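Local coordinates for protein diol-dehydratase (Roseburia inulinivorans, PDB 5I2A) that dehydrates 1,2-propanediol as a B12-independent glycyl radical enzyme, at residues V792-R795 against A796-L799; S819-F822 against T823-S826; Q830-I833 against I834-T837. One frame throughout, in Å; residues are numbered along the deposited sequence.

Contact 1. Residues V792-R795 against A796-L799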
ATOM      1  N   VAL A 792      22.527 -20.768 -38.513  1.00 16.77           N
ATOM      2  CA  VAL A 792      22.956 -21.419 -39.753  1.00 14.83           C
ATOM      3  C   VAL A 792      24.186 -20.668 -40.250  1.00 13.36           C
ATOM      4  O   VAL A 792      24.074 -19.584 -40.799  1.00 14.95           O
ATOM      5  CB  VAL A 792      21.856 -21.432 -40.828  1.00 14.99           C
ATOM      6  CG1 VAL A 792      22.366 -22.130 -42.114  1.00 15.24           C
ATOM      7  CG2 VAL A 792      20.595 -22.146 -40.301  1.00 14.14           C
ATOM      8  N   VAL A 793      25.356 -21.231 -40.001  1.00 13.20           N
ATOM      9  CA  VAL A 793      26.603 -20.503 -40.206  1.00 16.72           C
ATOM     10  C   VAL A 793      27.762 -21.479 -40.122  1.00 16.74           C
ATOM     11  O   VAL A 793      27.689 -22.487 -39.428  1.00 17.90           O
ATOM     12  CB  VAL A 793      26.761 -19.352 -39.161  1.00 18.84           C
ATOM     13  CG1 VAL A 793      26.969 -19.913 -37.765  1.00 18.06           C
ATOM     14  CG2 VAL A 793      27.886 -18.377 -39.554  1.00 14.62           C
ATOM     15  N   ASP A 794      28.831 -21.219 -40.853  1.00 20.70           N
ATOM     16  CA  ASP A 794      29.978 -22.094 -40.715  1.00 21.46           C
ATOM     17  C   ASP A 794      30.984 -21.441 -39.767  1.00 21.66           C
ATOM     18  O   ASP A 794      30.977 -20.224 -39.580  1.00 20.54           O
ATOM     19  CB  ASP A 794      30.608 -22.408 -42.072  1.00 26.97           C
ATOM     20  CG  ASP A 794      31.572 -21.359 -42.513  1.00 31.77           C
ATOM     21  OD1 ASP A 794      31.135 -20.242 -42.850  1.00 43.28           O
ATOM     22  OD2 ASP A 794      32.784 -21.655 -42.503  1.00 39.45           O
ATOM     23  N   ARG A 795      31.828 -22.272 -39.171  1.00 19.35           N
ATOM     24  CA  ARG A 795      32.785 -21.857 -38.151  1.00 19.06           C
ATOM     25  C   ARG A 795      33.763 -20.790 -38.655  1.00 18.16           C
ATOM     26  O   ARG A 795      34.077 -19.843 -37.940  1.00 16.61           O
ATOM     27  CB  ARG A 795      33.559 -23.084 -37.646  1.00 21.41           C
ATOM     28  CG  ARG A 795      34.563 -22.784 -36.546  1.00 21.11           C
ATOM     29  CD  ARG A 795      35.398 -24.004 -36.188  1.00 21.90           C
ATOM     30  NE  ARG A 795      36.346 -23.684 -35.122  1.00 24.18           N
ATOM     31  CZ  ARG A 795      36.030 -23.644 -33.827  1.00 24.73           C
ATOM     32  NH1 ARG A 795      36.958 -23.337 -32.937  1.00 24.17           N
ATOM     33  NH2 ARG A 795      34.793 -23.929 -33.417  1.00 22.77           N
ATOM     34  N   ALA A 796      34.208 -20.930 -39.899  1.00 18.57           N
ATOM     35  CA  ALA A 796      35.186 -20.001 -40.470  1.00 22.06           C
ATOM     36  C   ALA A 796      34.645 -18.581 -40.504  1.00 17.19           C
ATOM     37  O   ALA A 796      35.387 -17.619 -40.298  1.00 16.32           O
ATOM     38  CB  ALA A 796      35.595 -20.447 -41.867  1.00 19.37           C
ATOM     39  N   THR A 797      33.345 -18.455 -40.740  1.00 16.36           N
ATOM     40  CA  THR A 797      32.710 -17.144 -40.789  1.00 18.19           C
ATOM     41  C   THR A 797      32.759 -16.443 -39.432  1.00 17.14           C
ATOM     42  O   THR A 797      33.080 -15.260 -39.343  1.00 17.55           O
ATOM     43  CB  THR A 797      31.243 -17.243 -41.245  1.00 20.41           C
ATOM     44  OG1 THR A 797      31.197 -17.679 -42.604  1.00 23.34           O
ATOM     45  CG2 THR A 797      30.549 -15.895 -41.131  1.00 15.78           C
ATOM     46  N   LEU A 798      32.454 -17.179 -38.375  1.00 18.06           N
ATOM     47  CA  LEU A 798      32.441 -16.588 -37.042  1.00 14.58           C
ATOM     48  C   LEU A 798      33.855 -16.228 -36.592  1.00 13.65           C
ATOM     49  O   LEU A 798      34.055 -15.167 -36.024  1.00 15.87           O
ATOM     50  CB  LEU A 798      31.786 -17.530 -36.033  1.00 11.27           C
ATOM     51  CG  LEU A 798      30.308 -17.886 -36.269  1.00 13.56           C
ATOM     52  CD1 LEU A 798      29.805 -18.745 -35.138  1.00 15.86           C
ATOM     53  CD2 LEU A 798      29.451 -16.650 -36.409  1.00 12.88           C
ATOM     54  N   LEU A 799      34.824 -17.108 -36.849  1.00 16.12           N
ATOM     55  CA  LEU A 799      36.225 -16.820 -36.520  1.00 17.58           C
ATOM     56  C   LEU A 799      36.736 -15.600 -37.280  1.00 16.73           C
ATOM     57  O   LEU A 799      37.383 -14.746 -36.694  1.00 18.25           O
ATOM     58  CB  LEU A 799      37.123 -18.028 -36.804  1.00 16.47           C
ATOM     59  CG  LEU A 799      36.854 -19.258 -35.931  1.00 22.53           C
ATOM     60  CD1 LEU A 799      37.699 -20.447 -36.369  1.00 24.11           C
ATOM     61  CD2 LEU A 799      37.099 -18.938 -34.455  1.00 22.22           C
TER
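The carboxylate of Asp-794 splits its two oxygens between Ala-796 and Thr-797, two and three residues along. OD1 receives the hydroxyl of Thr-797 on its syn side, with OG1 2.6 Å from OD1 and 24° out of the carboxylate plane, while OD2 takes a weak bond from the Ala-796 backbone N at 3.1 Å. The other flat group, the guanidinium of Arg-795, is met obliquely by Leu-799: the methyl CD1 lies 3.7 Å from Arg-795 NE. Arg-795 is extended from CG to NE and reaches across the surface, where its long aliphatic stem suits contact with a leucine and its charged end packs on Ile-834 while meeting solvent. Asp-794 fits its place because a short acidic side chain can fold back over the first turn. Its CG sits between the backbone N and the carbonyl carbon (chi1 85°), which brings OD2 within reach of the amide and OD1 within reach of the hydroxyl. The negative charge probably gains from the positive end of the helix dipole. Behind the cap, Val-793 covers the apolar side of the turn: CG2 touches Leu-798 CD2 at 3.9 Å, and CG1 approaches Leu-798 CD1, the two side chains crossing at about a right angle. Asp-794 O takes a weak bond from Thr-797 N (3.2 Å), and Leu-799 N to Arg-795 O is then a straight i to i+4 bond, 3.0 Å and 174°. An Asp N-cap together with a hydrophobic staple between Val-793 and Leu-798 starts helix 795-803 two residues after strand 787-792.

Contact 2. Residues S819-F822 against T823-S826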
ATOM      1  N   SER A 819      18.047 -12.708 -31.537  1.00 12.81           N
ATOM      2  CA  SER A 819      19.187 -12.571 -32.426  1.00 12.66           C
ATOM      3  C   SER A 819      19.909 -11.277 -32.123  1.00 15.20           C
ATOM      4  O   SER A 819      19.341 -10.366 -31.526  1.00 12.79           O
ATOM      5  CB  SER A 819      18.734 -12.609 -33.885  1.00 11.77           C
ATOM      6  OG  SER A 819      18.134 -13.865 -34.178  1.00 12.91           O
ATOM      7  N   ALA A 820      21.169 -11.196 -32.530  1.00 13.63           N
ATOM      8  CA  ALA A 820      21.961 -10.016 -32.266  1.00 13.11           C
ATOM      9  C   ALA A 820      23.067  -9.855 -33.306  1.00 14.98           C
ATOM     10  O   ALA A 820      23.430 -10.810 -34.004  1.00 13.90           O
ATOM     11  CB  ALA A 820      22.548 -10.085 -30.863  1.00 13.52           C
ATOM     12  N   LEU A 821      23.576  -8.637 -33.424  1.00 12.94           N
ATOM     13  CA  LEU A 821      24.728  -8.385 -34.276  1.00 13.87           C
ATOM     14  C   LEU A 821      25.963  -8.992 -33.604  1.00 14.55           C
ATOM     15  O   LEU A 821      26.298  -8.644 -32.469  1.00 12.94           O
ATOM     16  CB  LEU A 821      24.893  -6.880 -34.523  1.00 13.86           C
ATOM     17  CG  LEU A 821      23.832  -6.292 -35.464  1.00 15.31           C
ATOM     18  CD1 LEU A 821      23.749  -4.794 -35.319  1.00 15.71           C
ATOM     19  CD2 LEU A 821      24.166  -6.676 -36.917  1.00 15.81           C
ATOM     20  N   PHE A 822      26.601  -9.924 -34.298  1.00 13.89           N
ATOM     21  CA  PHE A 822      27.733 -10.686 -33.755  1.00 11.95           C
ATOM     22  C   PHE A 822      28.858  -9.808 -33.233  1.00 16.32           C
ATOM     23  O   PHE A 822      29.430 -10.085 -32.174  1.00 14.20           O
ATOM     24  CB  PHE A 822      28.296 -11.634 -34.818  1.00 13.78           C
ATOM     25  CG  PHE A 822      29.343 -12.587 -34.294  1.00 13.16           C
ATOM     26  CD1 PHE A 822      28.999 -13.628 -33.456  1.00 15.07           C
ATOM     27  CD2 PHE A 822      30.672 -12.429 -34.637  1.00 15.49           C
ATOM     28  CE1 PHE A 822      29.958 -14.510 -32.972  1.00 14.11           C
ATOM     29  CE2 PHE A 822      31.635 -13.304 -34.164  1.00 16.27           C
ATOM     30  CZ  PHE A 822      31.280 -14.344 -33.328  1.00 15.05           C
ATOM     31  N   THR A 823      29.187  -8.754 -33.977  1.00 14.14           N
ATOM     32  CA  THR A 823      30.305  -7.919 -33.571  1.00 15.33           C
ATOM     33  C   THR A 823      29.900  -6.913 -32.486  1.00 20.16           C
ATOM     34  O   THR A 823      30.722  -6.116 -32.078  1.00 20.06           O
ATOM     35  CB  THR A 823      30.950  -7.147 -34.762  1.00 15.49           C
ATOM     36  OG1 THR A 823      30.002  -6.250 -35.346  1.00 17.39           O
ATOM     37  CG2 THR A 823      31.458  -8.113 -35.832  1.00 16.34           C
ATOM     38  N   THR A 824      28.650  -6.941 -32.018  1.00 18.40           N
ATOM     39  CA  THR A 824      28.300  -6.151 -30.829  1.00 18.90           C
ATOM     40  C   THR A 824      28.371  -7.010 -29.570  1.00 17.53           C
ATOM     41  O   THR A 824      28.098  -6.539 -28.475  1.00 19.25           O
ATOM     42  CB  THR A 824      26.883  -5.516 -30.902  1.00 17.43           C
ATOM     43  OG1 THR A 824      25.880  -6.542 -30.865  1.00 19.46           O
ATOM     44  CG2 THR A 824      26.720  -4.674 -32.158  1.00 14.99           C
ATOM     45  N   LEU A 825      28.717  -8.277 -29.733  1.00 14.86           N
ATOM     46  CA  LEU A 825      28.834  -9.180 -28.599  1.00 15.68           C
ATOM     47  C   LEU A 825      30.280  -9.262 -28.116  1.00 21.24           C
ATOM     48  O   LEU A 825      31.213  -9.145 -28.918  1.00 16.74           O
ATOM     49  CB  LEU A 825      28.328 -10.572 -28.976  1.00 13.17           C
ATOM     50  CG  LEU A 825      26.908 -10.628 -29.541  1.00 16.01           C
ATOM     51  CD1 LEU A 825      26.489 -12.064 -29.791  1.00 12.71           C
ATOM     52  CD2 LEU A 825      25.903  -9.929 -28.602  1.00 15.01           C
ATOM     53  N   SER A 826      30.461  -9.482 -26.815  1.00 17.58           N
ATOM     54  CA  SER A 826      31.791  -9.591 -26.224  1.00 16.55           C
ATOM     55  C   SER A 826      32.461 -10.883 -26.654  1.00 18.48           C
ATOM     56  O   SER A 826      31.793 -11.828 -27.078  1.00 17.89           O
ATOM     57  CB  SER A 826      31.719  -9.548 -24.695  1.00 16.32           C
ATOM     58  OG  SER A 826      31.226 -10.780 -24.195  1.00 18.14           O
TER
HETATM   59  O   HOH W   1      23.018  -6.286 -31.551  1.00 13.00           O
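Leu-821 O is gripped twice by Thr-824, through its hydroxyl and through its backbone amide. OG1 donates at 2.7 Å to Leu-821 O in the carbonyl plane, on a lone pair, whereas Thr-824 N, 2.9 Å from the same oxygen, comes from well above that plane. The hydroxyl can get there because OG1 stands between the backbone N and the carbonyl carbon (chi1 67°), which turns it toward the carbonyl of Leu-821. It is also an acceptor: water 1 donates to Thr-824 OG1 and accepts from Leu-821 N at 3.1 Å, so the water and the hydroxyl link the amide of Leu-821 to its own carbonyl. A threonine suits this place, since its methyl branch does separate work, with CG2 lying 3.7 Å from Leu-821 CB. One residue on, Leu-825 N bonds to Phe-822 O at 3.1 Å, again from above the carbonyl plane, giving consecutive i to i+3 bonds in a tight 3-10-like turn. The single methyl of Ala-820 lets Leu-825 CD2 come within 4.0 Å of Ala-820 CB, both residues being buried. The turn leaves strand 819-821, which pairs antiparallel with strand 812-814; the loop joining these strands holds Gly-817, the predicted site of the glycyl radical. At the end of strand 819-821, Phe-822 packs its ring against Leu-798 and Ala-801 of helix 795-803 and Ile-834 of helix 827-835, and its O also accepts from Gln-830 NE2, while Leu-825 packs on Val-813 and Ile-833, wedging the turn between hairpin and helices.

Contact 3. Residues Q830-I833 against I834-T837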
ATOM      1  N   GLN A 830      30.728 -14.400 -27.805  1.00 14.34           N
ATOM      2  CA  GLN A 830      31.074 -14.891 -29.140  1.00 17.08           C
ATOM      3  C   GLN A 830      31.684 -16.284 -29.077  1.00 15.91           C
ATOM      4  O   GLN A 830      31.310 -17.160 -29.844  1.00 15.48           O
ATOM      5  CB  GLN A 830      32.060 -13.953 -29.834  1.00 12.68           C
ATOM      6  CG  GLN A 830      31.515 -12.588 -30.228  1.00 12.94           C
ATOM      7  CD  GLN A 830      32.594 -11.748 -30.901  1.00 14.01           C
ATOM      8  OE1 GLN A 830      33.774 -12.048 -30.768  1.00 16.67           O
ATOM      9  NE2 GLN A 830      32.195 -10.700 -31.612  1.00 13.96           N
ATOM     10  N   ASP A 831      32.627 -16.486 -28.159  1.00 16.55           N
ATOM     11  CA  ASP A 831      33.260 -17.796 -28.020  1.00 16.61           C
ATOM     12  C   ASP A 831      32.253 -18.882 -27.646  1.00 16.52           C
ATOM     13  O   ASP A 831      32.367 -20.009 -28.105  1.00 15.27           O
ATOM     14  CB  ASP A 831      34.373 -17.772 -26.969  1.00 13.21           C
ATOM     15  CG  ASP A 831      35.600 -16.977 -27.417  1.00 19.26           C
ATOM     16  OD1 ASP A 831      35.703 -16.625 -28.614  1.00 18.25           O
ATOM     17  OD2 ASP A 831      36.470 -16.733 -26.560  1.00 20.22           O
ATOM     18  N   ASP A 832      31.288 -18.547 -26.789  1.00 16.64           N
ATOM     19  CA  ASP A 832      30.280 -19.520 -26.399  1.00 13.85           C
ATOM     20  C   ASP A 832      29.481 -19.958 -27.627  1.00 14.64           C
ATOM     21  O   ASP A 832      29.220 -21.134 -27.826  1.00 15.03           O
ATOM     22  CB  ASP A 832      29.338 -18.958 -25.325  1.00 14.50           C
ATOM     23  CG  ASP A 832      28.470 -20.044 -24.690  1.00 18.04           C
ATOM     24  OD1 ASP A 832      29.031 -21.053 -24.232  1.00 17.57           O
ATOM     25  OD2 ASP A 832      27.234 -19.896 -24.657  1.00 21.93           O
ATOM     26  N   ILE A 833      29.110 -18.987 -28.450  1.00 16.71           N
ATOM     27  CA  ILE A 833      28.316 -19.248 -29.641  1.00 15.40           C
ATOM     28  C   ILE A 833      29.119 -20.079 -30.645  1.00 17.01           C
ATOM     29  O   ILE A 833      28.601 -21.029 -31.235  1.00 15.43           O
ATOM     30  CB  ILE A 833      27.835 -17.920 -30.261  1.00 15.97           C
ATOM     31  CG1 ILE A 833      26.859 -17.235 -29.288  1.00 17.41           C
ATOM     32  CG2 ILE A 833      27.188 -18.150 -31.633  1.00 16.90           C
ATOM     33  CD1 ILE A 833      26.340 -15.888 -29.732  1.00 13.56           C
ATOM     34  N   ILE A 834      30.401 -19.757 -30.782  1.00 15.17           N
ATOM     35  CA  ILE A 834      31.271 -20.468 -31.709  1.00 14.54           C
ATOM     36  C   ILE A 834      31.469 -21.936 -31.335  1.00 18.87           C
ATOM     37  O   ILE A 834      31.475 -22.795 -32.206  1.00 17.77           O
ATOM     38  CB  ILE A 834      32.651 -19.764 -31.816  1.00 15.17           C
ATOM     39  CG1 ILE A 834      32.501 -18.451 -32.593  1.00 12.37           C
ATOM     40  CG2 ILE A 834      33.662 -20.666 -32.494  1.00 15.84           C
ATOM     41  CD1 ILE A 834      33.710 -17.506 -32.494  1.00 14.54           C
ATOM     42  N   LYS A 835      31.616 -22.250 -30.049  1.00 14.83           N
ATOM     43  CA  LYS A 835      31.897 -23.637 -29.713  1.00 18.10           C
ATOM     44  C   LYS A 835      30.642 -24.520 -29.676  1.00 18.52           C
ATOM     45  O   LYS A 835      30.758 -25.722 -29.477  1.00 18.22           O
ATOM     46  CB  LYS A 835      32.644 -23.740 -28.383  1.00 24.06           C
ATOM     47  CG  LYS A 835      31.780 -23.709 -27.155  1.00 24.93           C
ATOM     48  CD  LYS A 835      32.585 -24.094 -25.911  1.00 25.82           C
ATOM     49  CE  LYS A 835      31.709 -24.004 -24.651  1.00 34.94           C
ATOM     50  NZ  LYS A 835      31.381 -22.592 -24.279  1.00 28.27           N
ATOM     51  N   ARG A 836      29.461 -23.938 -29.873  1.00 15.13           N
ATOM     52  CA  ARG A 836      28.242 -24.743 -29.949  1.00 17.91           C
ATOM     53  C   ARG A 836      28.388 -25.802 -31.035  1.00 20.73           C
ATOM     54  O   ARG A 836      28.998 -25.551 -32.073  1.00 21.79           O
ATOM     55  CB  ARG A 836      27.018 -23.876 -30.231  1.00 18.69           C
ATOM     56  CG  ARG A 836      26.605 -22.997 -29.055  1.00 17.53           C
ATOM     57  CD  ARG A 836      25.442 -22.104 -29.441  1.00 17.86           C
ATOM     58  NE  ARG A 836      25.107 -21.139 -28.393  1.00 18.07           N
ATOM     59  CZ  ARG A 836      24.182 -20.197 -28.524  1.00 21.34           C
ATOM     60  NH1 ARG A 836      23.484 -20.100 -29.655  1.00 16.50           N
ATOM     61  NH2 ARG A 836      23.944 -19.357 -27.521  1.00 16.54           N
ATOM     62  N   THR A 837      27.865 -26.988 -30.770  1.00 19.60           N
ATOM     63  CA  THR A 837      27.965 -28.108 -31.712  1.00 22.63           C
ATOM     64  C   THR A 837      27.386 -27.764 -33.083  1.00 24.70           C
ATOM     65  O   THR A 837      26.267 -27.278 -33.199  1.00 21.12           O
ATOM     66  CB  THR A 837      27.245 -29.354 -31.176  1.00 22.65           C
ATOM     67  OG1 THR A 837      27.625 -29.567 -29.813  1.00 20.39           O
ATOM     68  CG2 THR A 837      27.605 -30.581 -32.005  1.00 21.81           C
TER
HETATM   69  O   HOH W   2      28.733 -23.399 -26.273  1.00 20.11           O
HETATM   70  O   HOH W   3      26.117 -22.098 -25.860  1.00 20.42           O
HETATM   71  O   HOH W   4      25.527 -18.271 -25.871  1.00 22.61           O
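Gln-830 O accepts from Ile-834 N at 2.9 Å and Asp-831 O from Lys-835 N at 3.1 Å, two ordinary alpha-helical bonds. At Arg-836 the regular pattern weakens: its N makes only weak bonds to Asp-832 O and Ile-833 O, and its own backbone torsions are extended (phi -56°, psi 142°). Asp-832 and Lys-835 form a salt bridge one turn apart, NZ lying 2.8 Å from Asp-832 OD1 on its anti lone pair. The long lysine can bend to reach it, its last torsion folding NZ back (chi4 -71°). Water 3 lies 2.7 Å from the other oxygen, Asp-832 OD2, and accepts from Arg-836 NE at 2.9 Å; OD2 is also held by Asn-699. The guanidinium of Arg-836 has Ile-833 CG1 over one face, 4.0 Å above its centre, the two side chains lying alongside and pointing the same way. NH2 is hydrogen-bonded to Val-815 O. Replacing Arg-836 by a leucine would probably leave the Val-815 carbonyl without this donor and Asp-832 without its water-bridged positive neighbour. The arrangement is that of an i to i+3 Asp-Lys pair in the last part of an alpha-helix, here helix 827-835, with the arginine that follows reaching the loop bearing Gly-817, the predicted site of the glycyl radical.

How the contacts relate
The three contacts follow one another along the C-terminal part of the chain, in series, without nesting or crossing, and each is local along the chain. Contact 1 closes the turn from strand 787-792 into helix 795-803. After strand 812-814 and the loop holding Gly-817, contact 2 closes the turn that leaves strand 819-821 for helix 827-835. Contact 3 lies on the last turns of that helix. In space they draw together: Leu-798 of contact 1 packs on Ile-834 of contact 3 and, through its backbone O, on the Phe-822 ring of contact 2. Gln-830 NE2 probably donates to Phe-822 O, tying the turn to the helix it precedes.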